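Local atomic coordinates of probable glucarate dehydratase (Mycobacterium smegmatis str. MC2 155, PDB entry 3VDG), a protein that probably dehydrates D-glucarate, as a metal-dependent lyase of the enolase superfamily. Residues Ala228-Arg233 / Glu262-Tyr267; Leu241-Asn246 / Glu266-Pro271; Trp249-Ser254 / Asp270-Leu275; Met287-Asn292 / Ser309-Leu314. All coordinates share one frame; numbering follows the deposited sequence.

Contact 1: residues Ala228-Arg233 / Glu262-Tyr267; sequences AVEALR and EGVLEY
Val229 and Val264 meet methyl to methyl where helix 222-235, on the outside of the beta/alpha barrel of this enolase-type domain, faces the loop that leads into strand 267-269. Val229 CG1 and Val264 CG1 are 3.8 Å apart. In both valines CG1 is anti to the backbone N (chi1 171° in Val229, -176° in Val264), and in Val229 this also carries the methyl to Leu265, whose CD2 lies 4.0 Å from Val229 CG1. Leu265 starts from the far side: its CB points away from the helix, and the CD2 branch reaches back, so that the two side chains meet roughly at a right angle. The loop thus offers the helix an apolar patch, which Leu241 of the neighbouring strand extends. One turn along the helix Arg233 takes over. Its chain bends at chi2 and chi3 and folds the guanidinium back beside the loop, and there the grip is light: NH2 gives a weak, bent hydrogen bond to Val264 O, 3.2 Å long with an angle of 126° at the hydrogen. The stronger partner of this arginine is His239 O, which takes NH1 and ties the end of the helix to the chain that follows it. A water lying in the guanidinium plane completes the link, accepting from Arg233 NE at 2.7 Å and donating to Gly263 O at 3.2 Å.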
loop_
_atom_site.group_PDB
_atom_site.type_symbol
_atom_site.label_atom_id
_atom_site.label_comp_id
_atom_site.label_asym_id
_atom_site.label_seq_id
_atom_site.Cartn_x
_atom_site.Cartn_y
_atom_site.Cartn_z
ATOM N N ALA A 228 34.145 19.860 1.101
ATOM C CA ALA A 228 34.204 18.534 1.697
ATOM C C ALA A 228 33.616 17.520 0.725
ATOM O O ALA A 228 34.147 16.419 0.566
ATOM C CB ALA A 228 33.475 18.484 3.041
ATOM N N VAL A 229 32.519 17.892 0.068
ATOM C CA VAL A 229 31.917 16.977 -0.893
ATOM C C VAL A 229 32.919 16.617 -2.007
ATOM O O VAL A 229 33.110 15.438 -2.333
ATOM C CB VAL A 229 30.580 17.499 -1.451
ATOM C CG1 VAL A 229 30.123 16.611 -2.597
ATOM C CG2 VAL A 229 29.518 17.486 -0.344
ATOM N N GLU A 230 33.575 17.626 -2.575
ATOM C CA GLU A 230 34.547 17.378 -3.645
ATOM C C GLU A 230 35.748 16.561 -3.174
ATOM O O GLU A 230 36.273 15.745 -3.930
ATOM C CB GLU A 230 35.020 18.683 -4.289
ATOM C CG GLU A 230 33.931 19.723 -4.392
ATOM C CD GLU A 230 33.732 20.221 -5.804
ATOM O OE1 GLU A 230 33.790 19.389 -6.736
ATOM O OE2 GLU A 230 33.491 21.436 -5.972
ATOM N N ALA A 231 36.176 16.763 -1.933
ATOM C CA ALA A 231 37.256 15.955 -1.379
ATOM C C ALA A 231 36.826 14.504 -1.240
ATOM O O ALA A 231 37.620 13.580 -1.472
ATOM C CB ALA A 231 37.716 16.500 -0.033
ATOM N N LEU A 232 35.577 14.295 -0.837
ATOM C CA LEU A 232 35.053 12.936 -0.751
ATOM C C LEU A 232 35.061 12.307 -2.132
ATOM O O LEU A 232 35.444 11.147 -2.280
ATOM C CB LEU A 232 33.633 12.914 -0.160
ATOM C CG LEU A 232 33.610 13.212 1.340
ATOM C CD1 LEU A 232 32.205 13.578 1.803
ATOM C CD2 LEU A 232 34.150 12.024 2.133
ATOM N N ARG A 233 34.625 13.061 -3.140
ATOM C CA ARG A 233 34.583 12.536 -4.500
ATOM C C ARG A 233 36.002 12.138 -4.932
ATOM O O ARG A 233 36.208 11.094 -5.569
ATOM C CB ARG A 233 33.989 13.569 -5.470
ATOM C CG ARG A 233 34.066 13.234 -6.960
ATOM C CD ARG A 233 33.597 11.825 -7.324
ATOM N NE ARG A 233 32.135 11.667 -7.332
ATOM C CZ ARG A 233 31.470 10.785 -6.585
ATOM N NH1 ARG A 233 32.130 9.969 -5.770
ATOM N NH2 ARG A 233 30.142 10.715 -6.652
ATOM N N GLU A 262 26.857 19.888 -9.749
ATOM C CA GLU A 262 26.331 19.132 -10.872
ATOM C C GLU A 262 27.242 17.934 -11.143
ATOM O O GLU A 262 28.459 18.075 -11.178
ATOM C CB GLU A 262 26.225 20.009 -12.125
ATOM C CG GLU A 262 25.813 19.219 -13.361
ATOM C CD GLU A 262 25.304 20.096 -14.491
ATOM O OE1 GLU A 262 25.453 21.327 -14.402
ATOM O OE2 GLU A 262 24.741 19.556 -15.466
ATOM N N GLY A 263 26.655 16.754 -11.299
ATOM C CA GLY A 263 27.416 15.551 -11.633
ATOM C C GLY A 263 28.172 14.927 -10.475
ATOM O O GLY A 263 28.843 13.915 -10.642
ATOM N N VAL A 264 28.070 15.523 -9.292
ATOM C CA VAL A 264 28.768 14.998 -8.125
ATOM C C VAL A 264 27.819 14.291 -7.138
ATOM O O VAL A 264 28.178 13.253 -6.560
ATOM C CB VAL A 264 29.537 16.116 -7.378
ATOM C CG1 VAL A 264 30.325 15.533 -6.220
ATOM C CG2 VAL A 264 30.483 16.849 -8.324
ATOM N N LEU A 265 26.617 14.843 -6.946
ATOM C CA LEU A 265 25.658 14.286 -5.970
ATOM C C LEU A 265 24.666 13.333 -6.597
ATOM O O LEU A 265 24.142 13.589 -7.666
ATOM C CB LEU A 265 24.856 15.393 -5.284
ATOM C CG LEU A 265 25.606 16.376 -4.393
ATOM C CD1 LEU A 265 24.612 17.400 -3.851
ATOM C CD2 LEU A 265 26.331 15.666 -3.257
ATOM N N GLU A 266 24.387 12.243 -5.899
ATOM C CA GLU A 266 23.298 11.357 -6.264
ATOM C C GLU A 266 21.948 12.041 -6.000
ATOM O O GLU A 266 21.017 11.975 -6.806
ATOM C CB GLU A 266 23.431 10.080 -5.438
ATOM C CG GLU A 266 22.318 9.091 -5.647
ATOM C CD GLU A 266 22.612 7.757 -4.992
ATOM O OE1 GLU A 266 22.715 7.703 -3.738
ATOM O OE2 GLU A 266 22.731 6.775 -5.756
ATOM N N TYR A 267 21.819 12.707 -4.858
ATOM C CA TYR A 267 20.703 13.634 -4.686
ATOM C C TYR A 267 21.077 14.674 -3.644
ATOM O O TYR A 267 22.056 14.505 -2.936
ATOM C CB TYR A 267 19.381 12.924 -4.328
ATOM C CG TYR A 267 19.365 11.976 -3.118
ATOM C CD1 TYR A 267 19.101 10.621 -3.286
ATOM C CD2 TYR A 267 19.543 12.446 -1.815
ATOM C CE1 TYR A 267 19.046 9.752 -2.200
ATOM C CE2 TYR A 267 19.487 11.589 -0.718
ATOM C CZ TYR A 267 19.234 10.241 -0.912
ATOM O OH TYR A 267 19.177 9.363 0.169
HETATM O O HOH W 1 31.748 13.273 -9.421
#

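Contact 2: residues Leu241-Asn246 / Glu266-Pro271; sequences LRLDPN and EYLEDP. With NA (sodium ion), chain C; FMT (formic acid), chain B.
Arg242 sets CG anti to its carbonyl carbon (chi1 -55°) and then runs extended to NE, while Tyr267 takes the cramped position between its backbone N and carbonyl carbon (chi1 54°); these turns lay the arginine chain over one face of the phenol ring. Arg242 CG sits 4.0 Å from the Tyr267 ring centroid in a CH-pi contact, and guanidinium and ring planes are 18° apart. Tyr267 OH lies over the guanidinium face, too badly angled to accept from it, and bonds instead with Ser341. In the guanidinium plane, Arg242 NE makes a salt bridge to Glu266 OE1 at 3.2 Å; Asp370 makes another to NH1, and Ala368 O accepts a hydrogen bond from NH2. This fixes the arginine both in its plane and against a face. Between the backbones, Glu266 N bonds to Leu241 O and Glu269 N to Leu243 O, the latter 2.9 Å long and nearly straight. At the C-terminal ends of the two strands Asp244 and Glu269 stack their carboxylates, with Asp244 OD2 at 2.4 Å and Glu269 OE2 at 2.2 Å from the sodium ion. The metal probably offsets the repulsion between these acids; Lys216 NZ also hydrogen-bonds Asp244 OD2, and Lys214 NZ makes a salt bridge to Glu269 OE1. Asp244 OD1 turns back to accept from Asn246 N, an Asx turn, and Asn246 ND2 holds the formate O1 at 2.9 Å. Acidic side chains at the C-terminal ends of successive parallel barrel strands, gathered round a cation, are the hallmark of the enolase superfamily, whose metal site normally takes magnesium.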
loop_
_atom_site.group_PDB
_atom_site.type_symbol
_atom_site.label_atom_id
_atom_site.label_comp_id
_atom_site.label_asym_id
_atom_site.label_seq_id
_atom_site.Cartn_x
_atom_site.Cartn_y
_atom_site.Cartn_z
ATOM N N LEU A 241 27.257 10.069 -3.567
ATOM C CA LEU A 241 27.371 11.082 -2.504
ATOM C C LEU A 241 26.062 11.831 -2.344
ATOM O O LEU A 241 25.357 12.101 -3.318
ATOM C CB LEU A 241 28.471 12.116 -2.839
ATOM C CG LEU A 241 29.896 11.591 -3.043
ATOM C CD1 LEU A 241 30.818 12.747 -3.396
ATOM C CD2 LEU A 241 30.414 10.869 -1.808
ATOM N N ARG A 242 25.743 12.190 -1.108
ATOM C CA ARG A 242 24.549 12.971 -0.842
ATOM C C ARG A 242 24.906 14.036 0.154
ATOM O O ARG A 242 25.782 13.836 0.989
ATOM C CB ARG A 242 23.477 12.100 -0.196
ATOM C CG ARG A 242 23.138 10.858 -0.980
ATOM C CD ARG A 242 22.661 9.822 0.018
ATOM N NE ARG A 242 22.366 8.568 -0.645
ATOM C CZ ARG A 242 21.869 7.508 -0.033
ATOM N NH1 ARG A 242 21.615 7.539 1.277
ATOM N NH2 ARG A 242 21.632 6.417 -0.736
ATOM N N LEU A 243 24.213 15.161 0.075
ATOM C CA LEU A 243 24.458 16.254 1.004
ATOM C C LEU A 243 23.104 16.686 1.567
ATOM O O LEU A 243 22.121 16.762 0.834
ATOM C CB LEU A 243 25.123 17.421 0.259
ATOM C CG LEU A 243 25.368 18.745 0.995
ATOM C CD1 LEU A 243 26.259 18.528 2.211
ATOM C CD2 LEU A 243 25.998 19.753 0.023
ATOM N N ASP A 244 23.065 16.968 2.866
ATOM C CA ASP A 244 21.816 17.279 3.550
ATOM C C ASP A 244 22.036 18.383 4.570
ATOM O O ASP A 244 22.543 18.129 5.664
ATOM C CB ASP A 244 21.321 16.018 4.258
ATOM C CG ASP A 244 20.122 16.276 5.158
ATOM O OD1 ASP A 244 19.455 17.338 5.042
ATOM O OD2 ASP A 244 19.839 15.393 5.986
ATOM N N PRO A 245 21.699 19.624 4.212
ATOM C CA PRO A 245 21.920 20.701 5.177
ATOM C C PRO A 245 20.674 20.998 6.019
ATOM O O PRO A 245 20.607 22.067 6.633
ATOM C CB PRO A 245 22.199 21.905 4.271
ATOM C CG PRO A 245 21.290 21.652 3.103
ATOM C CD PRO A 245 21.308 20.148 2.889
ATOM N N ASN A 246 19.692 20.091 6.029
ATOM C CA ASN A 246 18.487 20.296 6.859
ATOM C C ASN A 246 17.876 21.692 6.668
ATOM O O ASN A 246 17.573 22.380 7.639
ATOM C CB ASN A 246 18.807 20.063 8.347
ATOM C CG ASN A 246 18.937 18.579 8.703
ATOM O OD1 ASN A 246 20.005 18.108 9.119
ATOM N ND2 ASN A 246 17.846 17.835 8.543
ATOM N N GLU A 266 24.387 12.243 -5.899
ATOM C CA GLU A 266 23.298 11.357 -6.264
ATOM C C GLU A 266 21.948 12.041 -6.000
ATOM O O GLU A 266 21.017 11.975 -6.806
ATOM C CB GLU A 266 23.431 10.080 -5.438
ATOM C CG GLU A 266 22.318 9.091 -5.647
ATOM C CD GLU A 266 22.612 7.757 -4.992
ATOM O OE1 GLU A 266 22.715 7.703 -3.738
ATOM O OE2 GLU A 266 22.731 6.775 -5.756
ATOM N N TYR A 267 21.819 12.707 -4.858
ATOM C CA TYR A 267 20.703 13.634 -4.686
ATOM C C TYR A 267 21.077 14.674 -3.644
ATOM O O TYR A 267 22.056 14.505 -2.936
ATOM C CB TYR A 267 19.381 12.924 -4.328
ATOM C CG TYR A 267 19.365 11.976 -3.118
ATOM C CD1 TYR A 267 19.101 10.621 -3.286
ATOM C CD2 TYR A 267 19.543 12.446 -1.815
ATOM C CE1 TYR A 267 19.046 9.752 -2.200
ATOM C CE2 TYR A 267 19.487 11.589 -0.718
ATOM C CZ TYR A 267 19.234 10.241 -0.912
ATOM O OH TYR A 267 19.177 9.363 0.169
ATOM N N LEU A 268 20.309 15.750 -3.582
ATOM C CA LEU A 268 20.508 16.821 -2.600
ATOM C C LEU A 268 19.292 16.866 -1.675
ATOM O O LEU A 268 18.179 17.058 -2.160
ATOM C CB LEU A 268 20.634 18.159 -3.347
ATOM C CG LEU A 268 20.776 19.425 -2.508
ATOM C CD1 LEU A 268 22.092 19.358 -1.742
ATOM C CD2 LEU A 268 20.762 20.644 -3.430
ATOM N N GLU A 269 19.472 16.654 -0.366
ATOM C CA GLU A 269 18.306 16.519 0.519
ATOM C C GLU A 269 18.000 17.843 1.185
ATOM O O GLU A 269 18.906 18.470 1.726
ATOM C CB GLU A 269 18.530 15.521 1.678
ATOM C CG GLU A 269 19.310 14.265 1.374
ATOM C CD GLU A 269 19.447 13.372 2.604
ATOM O OE1 GLU A 269 20.391 12.548 2.645
ATOM O OE2 GLU A 269 18.618 13.508 3.543
ATOM N N ASP A 270 16.725 18.229 1.190
ATOM C CA ASP A 270 16.260 19.399 1.951
ATOM C C ASP A 270 17.241 20.559 1.942
ATOM O O ASP A 270 17.710 20.997 3.002
ATOM C CB ASP A 270 15.945 18.999 3.407
ATOM C CG ASP A 270 14.758 18.064 3.486
ATOM O OD1 ASP A 270 13.718 18.433 2.902
ATOM O OD2 ASP A 270 14.878 16.960 4.081
ATOM N N PRO A 271 17.562 21.073 0.747
ATOM C CA PRO A 271 18.419 22.259 0.739
ATOM C C PRO A 271 17.769 23.492 1.394
ATOM O O PRO A 271 18.466 24.297 1.996
ATOM C CB PRO A 271 18.653 22.517 -0.767
ATOM C CG PRO A 271 17.518 21.811 -1.468
ATOM C CD PRO A 271 17.234 20.598 -0.611
HETATM NA NA NA C . 17.820 14.106 5.515
HETATM C C FMT B . 17.710 14.762 10.217
HETATM O O1 FMT B . 17.654 14.954 9.007
HETATM O O2 FMT B . 16.791 14.003 10.824
HETATM O O HOH W 2 22.692 4.742 -3.136
HETATM O O HOH W 3 16.969 16.288 5.844
HETATM O O HOH W 4 18.459 13.141 7.496
#

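Contact 3: residues Trp249-Ser254 / Asp270-Leu275; sequences WTPQTS and DPTPGL
Trp249 O and Thr272 OG1 form the short polar link of this contact, 2.7 Å long, with the threonine hydroxyl as donor. It joins the loops that follow two successive strands of the beta/alpha barrel, 241-244 and 267-269. A chi1 of -166° puts OG1 trans to the Thr272 nitrogen and beside Trp249 O; the hydroxyl comes in tilted 21° from the carbonyl plane. A second bond runs the other way, from Trp249 N to Pro271 O at 3.1 Å. The tryptophan backbone therefore both gives to and takes from the second loop. Thr272 OG1 also rests 3.4 Å from Pro251 CD, a contact with the proline ring, whose nitrogen has no hydrogen to offer. Just before the helix, Thr250 is the N-cap: its OG1 accepts from Thr253 N at 3.1 Å. Thr250 O is used twice, by Ser254 N and by Ser254 OG, the hydroxyl arriving well above the carbonyl plane at 2.8 Å. With its proton spent there, Ser254 OG lies in the plane of the Trp249 ring at its edge and 3.4 Å from Pro271 CB. Pro271 CB also lies 3.7 Å from Trp249 CE3, on the six-membered ring. Val281 of helix 275-284 packs on Pro251, Ser254 and Thr272. Two hydrogen bonds of opposite sense thus tie the residue two before helix 251-260 to the loop after strand 267-269, and buried hydroxyls keep their protons engaged.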
loop_
_atom_site.group_PDB
_atom_site.type_symbol
_atom_site.label_atom_id
_atom_site.label_comp_id
_atom_site.label_asym_id
_atom_site.label_seq_id
_atom_site.Cartn_x
_atom_site.Cartn_y
_atom_site.Cartn_z
ATOM N N TRP A 249 19.566 26.597 3.831
ATOM C CA TRP A 249 19.829 27.564 2.745
ATOM C C TRP A 249 18.594 28.185 2.182
ATOM O O TRP A 249 17.521 27.582 2.195
ATOM C CB TRP A 249 20.567 26.920 1.582
ATOM C CG TRP A 249 21.790 26.149 1.971
ATOM C CD1 TRP A 249 22.707 26.440 2.981
ATOM C CD2 TRP A 249 22.296 24.940 1.324
ATOM N NE1 TRP A 249 23.700 25.486 3.028
ATOM C CE2 TRP A 249 23.513 24.567 2.042
ATOM C CE3 TRP A 249 21.868 24.152 0.257
ATOM C CZ2 TRP A 249 24.252 23.447 1.694
ATOM C CZ3 TRP A 249 22.624 23.018 -0.078
ATOM C CH2 TRP A 249 23.773 22.674 0.625
ATOM N N THR A 250 18.734 29.390 1.641
ATOM C CA THR A 250 17.640 29.996 0.883
ATOM C C THR A 250 17.560 29.302 -0.476
ATOM O O THR A 250 18.486 28.568 -0.868
ATOM C CB THR A 250 17.910 31.473 0.596
ATOM O OG1 THR A 250 19.071 31.572 -0.227
ATOM C CG2 THR A 250 18.126 32.258 1.885
ATOM N N PRO A 251 16.458 29.517 -1.205
ATOM C CA PRO A 251 16.413 28.839 -2.487
ATOM C C PRO A 251 17.505 29.319 -3.438
ATOM O O PRO A 251 18.030 28.517 -4.217
ATOM C CB PRO A 251 15.012 29.177 -3.012
ATOM C CG PRO A 251 14.198 29.401 -1.770
ATOM C CD PRO A 251 15.157 30.121 -0.848
ATOM N N GLN A 252 17.870 30.601 -3.364
ATOM C CA GLN A 252 18.894 31.157 -4.269
ATOM C C GLN A 252 20.258 30.553 -3.969
ATOM O O GLN A 252 21.026 30.211 -4.863
ATOM C CB GLN A 252 18.955 32.702 -4.170
ATOM C CG GLN A 252 17.661 33.408 -4.597
ATOM C CD GLN A 252 16.464 33.071 -3.701
ATOM O OE1 GLN A 252 16.580 32.989 -2.471
ATOM N NE2 GLN A 252 15.309 32.869 -4.319
ATOM N N THR A 253 20.568 30.415 -2.693
ATOM C CA THR A 253 21.813 29.787 -2.306
ATOM C C THR A 253 21.820 28.301 -2.727
ATOM O O THR A 253 22.846 27.777 -3.167
ATOM C CB THR A 253 22.038 29.944 -0.793
ATOM O OG1 THR A 253 22.238 31.339 -0.488
ATOM C CG2 THR A 253 23.230 29.128 -0.319
ATOM N N SER A 254 20.670 27.635 -2.596
ATOM C CA SER A 254 20.570 26.199 -2.912
ATOM C C SER A 254 20.878 25.952 -4.381
ATOM O O SER A 254 21.536 24.969 -4.742
ATOM C CB SER A 254 19.152 25.698 -2.610
ATOM O OG SER A 254 18.861 25.863 -1.223
ATOM N N ASP A 270 16.725 18.229 1.190
ATOM C CA ASP A 270 16.260 19.399 1.951
ATOM C C ASP A 270 17.241 20.559 1.942
ATOM O O ASP A 270 17.710 20.997 3.002
ATOM C CB ASP A 270 15.945 18.999 3.407
ATOM C CG ASP A 270 14.758 18.064 3.486
ATOM O OD1 ASP A 270 13.718 18.433 2.902
ATOM O OD2 ASP A 270 14.878 16.960 4.081
ATOM N N PRO A 271 17.562 21.073 0.747
ATOM C CA PRO A 271 18.419 22.259 0.739
ATOM C C PRO A 271 17.769 23.492 1.394
ATOM O O PRO A 271 18.466 24.297 1.996
ATOM C CB PRO A 271 18.653 22.517 -0.767
ATOM C CG PRO A 271 17.518 21.811 -1.468
ATOM C CD PRO A 271 17.234 20.598 -0.611
ATOM N N THR A 272 16.450 23.628 1.305
ATOM C CA THR A 272 15.782 24.871 1.676
ATOM C C THR A 272 14.418 24.537 2.298
ATOM O O THR A 272 13.864 23.474 2.028
ATOM C CB THR A 272 15.630 25.776 0.424
ATOM O OG1 THR A 272 15.274 27.107 0.816
ATOM C CG2 THR A 272 14.561 25.222 -0.542
ATOM N N PRO A 273 13.882 25.422 3.158
ATOM C CA PRO A 273 12.645 25.023 3.854
ATOM C C PRO A 273 11.348 25.181 3.042
ATOM O O PRO A 273 11.196 26.144 2.278
ATOM C CB PRO A 273 12.608 25.952 5.090
ATOM C CG PRO A 273 13.520 27.088 4.780
ATOM C CD PRO A 273 14.478 26.664 3.699
ATOM N N GLY A 274 10.429 24.228 3.205
ATOM C CA GLY A 274 9.090 24.355 2.634
ATOM C C GLY A 274 8.935 23.870 1.201
ATOM O O GLY A 274 9.874 23.917 0.390
ATOM N N LEU A 275 7.722 23.426 0.894
ATOM C CA LEU A 275 7.392 22.856 -0.410
ATOM C C LEU A 275 7.583 23.849 -1.545
ATOM O O LEU A 275 8.076 23.476 -2.603
ATOM C CB LEU A 275 5.951 22.293 -0.404
ATOM C CG LEU A 275 5.733 20.998 0.404
ATOM C CD1 LEU A 275 4.259 20.648 0.465
ATOM C CD2 LEU A 275 6.527 19.827 -0.178
#

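Contact 4: residues Met287-Asn292 / Ser309-Leu314; sequences MPLATN and SVQVVL. With NA (sodium ion), chain C; FMT (formic acid), chain B.
Ala290 CB sits between Val312 and Leu314 at the apolar centre of two neighbouring parallel strands, 289-291 and 312-315, joined through helix 301-307 in a beta-alpha-beta unit of the barrel. Ala290 CB lies 3.7 Å from Val312 CB and equally close to Leu314 CD1; the CA atoms of Ala290 and Val312 are 4.3 Å apart. On the other face of the sheet, the Thr291 and Val310 side chains cross at about a right angle, Thr291 CG2 meeting Val310 CG1. The Thr291 hydroxyl stands opposite the amide nitrogen (chi1 -172°) and bonds with Asp270.

Backbone bonds stitch the strands together. Leu289 O takes both Gln311 N and Val312 N, Thr291 N gives to Val312 O, and Leu314 N gives to Thr291 O. Before the regular pairing begins, the Gln311 side chain supplies the acceptor for Leu289 N: bent at chi2, it runs alongside Leu289 and offers Gln311 OE1 to Leu289 N at 2.9 Å, an almost straight bond of 173°.

At the opposite, polar end Asn292 holds CG between its backbone N and carbonyl carbon (chi1 51°), directing the amide into the metal site. Leu314 CD2 presses 3.4 Å from Asn292 OD1, and that oxygen binds the sodium ion at 2.2 Å.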
loop_
_atom_site.group_PDB
_atom_site.type_symbol
_atom_site.label_atom_id
_atom_site.label_comp_id
_atom_site.label_asym_id
_atom_site.label_seq_id
_atom_site.Cartn_x
_atom_site.Cartn_y
_atom_site.Cartn_z
ATOM N N MET A 287 20.503 17.637 -10.162
ATOM C CA MET A 287 20.246 16.359 -9.483
ATOM C C MET A 287 18.874 16.380 -8.808
ATOM O O MET A 287 18.304 17.445 -8.554
ATOM C CB MET A 287 21.355 16.012 -8.469
ATOM C CG MET A 287 21.391 16.882 -7.203
ATOM S SD MET A 287 21.850 18.630 -7.441
ATOM C CE MET A 287 23.594 18.436 -7.830
ATOM N N PRO A 288 18.327 15.195 -8.514
ATOM C CA PRO A 288 17.028 15.130 -7.840
ATOM C C PRO A 288 17.115 15.719 -6.427
ATOM O O PRO A 288 18.161 15.585 -5.780
ATOM C CB PRO A 288 16.768 13.609 -7.716
ATOM C CG PRO A 288 17.726 12.948 -8.637
ATOM C CD PRO A 288 18.899 13.865 -8.793
ATOM N N LEU A 289 16.039 16.362 -5.961
ATOM C CA LEU A 289 15.942 16.762 -4.562
ATOM C C LEU A 289 15.236 15.665 -3.783
ATOM O O LEU A 289 14.262 15.080 -4.267
ATOM C CB LEU A 289 15.127 18.053 -4.407
ATOM C CG LEU A 289 15.715 19.299 -5.087
ATOM C CD1 LEU A 289 15.011 20.526 -4.510
ATOM C CD2 LEU A 289 17.220 19.357 -4.823
ATOM N N ALA A 290 15.730 15.405 -2.580
ATOM C CA ALA A 290 15.128 14.443 -1.666
ATOM C C ALA A 290 14.657 15.169 -0.419
ATOM O O ALA A 290 15.124 16.268 -0.126
ATOM C CB ALA A 290 16.155 13.392 -1.284
ATOM N N THR A 291 13.742 14.561 0.333
ATOM C CA THR A 291 13.315 15.174 1.573
ATOM C C THR A 291 12.972 14.161 2.667
ATOM O O THR A 291 12.498 13.060 2.381
ATOM C CB THR A 291 12.076 16.042 1.358
ATOM O OG1 THR A 291 11.805 16.760 2.574
ATOM C CG2 THR A 291 10.879 15.158 1.037
ATOM N N ASN A 292 13.230 14.550 3.915
ATOM C CA ASN A 292 12.535 13.990 5.072
ATOM C C ASN A 292 12.105 15.115 5.990
ATOM O O ASN A 292 12.116 14.966 7.212
ATOM C CB ASN A 292 13.423 13.045 5.865
ATOM C CG ASN A 292 14.765 13.666 6.210
ATOM O OD1 ASN A 292 15.787 13.286 5.646
ATOM N ND2 ASN A 292 14.770 14.620 7.135
ATOM N N SER A 309 7.779 19.512 -5.769
ATOM C CA SER A 309 8.758 19.968 -4.789
ATOM C C SER A 309 9.921 19.020 -4.616
ATOM O O SER A 309 11.027 19.449 -4.303
ATOM C CB SER A 309 8.093 20.172 -3.434
ATOM O OG SER A 309 7.043 21.099 -3.554
ATOM N N VAL A 310 9.675 17.725 -4.767
ATOM C CA VAL A 310 10.749 16.743 -4.560
ATOM C C VAL A 310 10.650 15.603 -5.552
ATOM O O VAL A 310 9.566 15.308 -6.085
ATOM C CB VAL A 310 10.750 16.127 -3.141
ATOM C CG1 VAL A 310 11.060 17.181 -2.088
ATOM C CG2 VAL A 310 9.432 15.410 -2.856
ATOM N N GLN A 311 11.790 14.964 -5.781
ATOM C CA GLN A 311 11.885 13.863 -6.713
ATOM C C GLN A 311 12.156 12.549 -5.982
ATOM O O GLN A 311 11.970 11.477 -6.557
ATOM C CB GLN A 311 12.983 14.152 -7.744
ATOM C CG GLN A 311 12.611 15.282 -8.708
ATOM C CD GLN A 311 12.690 16.651 -8.055
ATOM O OE1 GLN A 311 13.757 17.060 -7.579
ATOM N NE2 GLN A 311 11.558 17.370 -8.025
ATOM N N VAL A 312 12.599 12.640 -4.724
ATOM C CA VAL A 312 12.914 11.456 -3.895
ATOM C C VAL A 312 12.335 11.655 -2.486
ATOM O O VAL A 312 12.498 12.722 -1.896
ATOM C CB VAL A 312 14.441 11.240 -3.774
ATOM C CG1 VAL A 312 14.746 10.091 -2.829
ATOM C CG2 VAL A 312 15.106 10.997 -5.140
ATOM N N VAL A 313 11.634 10.656 -1.951
ATOM C CA VAL A 313 11.105 10.758 -0.576
ATOM C C VAL A 313 11.900 9.791 0.307
ATOM O O VAL A 313 12.171 8.654 -0.086
ATOM C CB VAL A 313 9.599 10.411 -0.504
ATOM C CG1 VAL A 313 9.106 10.455 0.947
ATOM C CG2 VAL A 313 8.793 11.400 -1.343
ATOM N N LEU A 314 12.324 10.233 1.476
ATOM C CA LEU A 314 13.008 9.314 2.375
ATOM C C LEU A 314 12.004 8.663 3.292
ATOM O O LEU A 314 11.349 9.337 4.058
ATOM C CB LEU A 314 14.096 10.011 3.186
ATOM C CG LEU A 314 15.513 10.053 2.615
ATOM C CD1 LEU A 314 15.560 10.869 1.343
ATOM C CD2 LEU A 314 16.495 10.622 3.635
HETATM NA NA NA C . 17.820 14.106 5.515
HETATM C C FMT B . 17.710 14.762 10.217
HETATM O O1 FMT B . 17.654 14.954 9.007
HETATM O O2 FMT B . 16.791 14.003 10.824
HETATM O O HOH W 5 15.799 18.603 -8.862
HETATM O O HOH W 3 16.969 16.288 5.844
HETATM O O HOH W 4 18.459 13.141 7.496
#

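Overall arrangement
Contacts 2 and 4, their centres about 9 Å apart, build the metal site together: Asp244 and Glu269 come from the first, Asn292 from the second. One sodium-bound water is bonded from both contacts, weakly by Asn292; the other donates to the formate, which Asn246 and His343 also bind, and Asn292 weakly. Asp270 fastens the two contacts to each other, Asp270 OD1 lying 2.6 Å from Thr291 OG1 and its N bonding to Ala290 O. Contact 1 lies on the outer side of contact 2, about 10 Å away between centres, where Leu241 fills in between helix and loop. Contact 3 shares Asp270 and Pro271 with contact 2, and Trp249 CH2 reaches Leu243 CD2 at 3.7 Å. Leu275 O, bonded to Ser309 OG, joins contact 3 to contact 4.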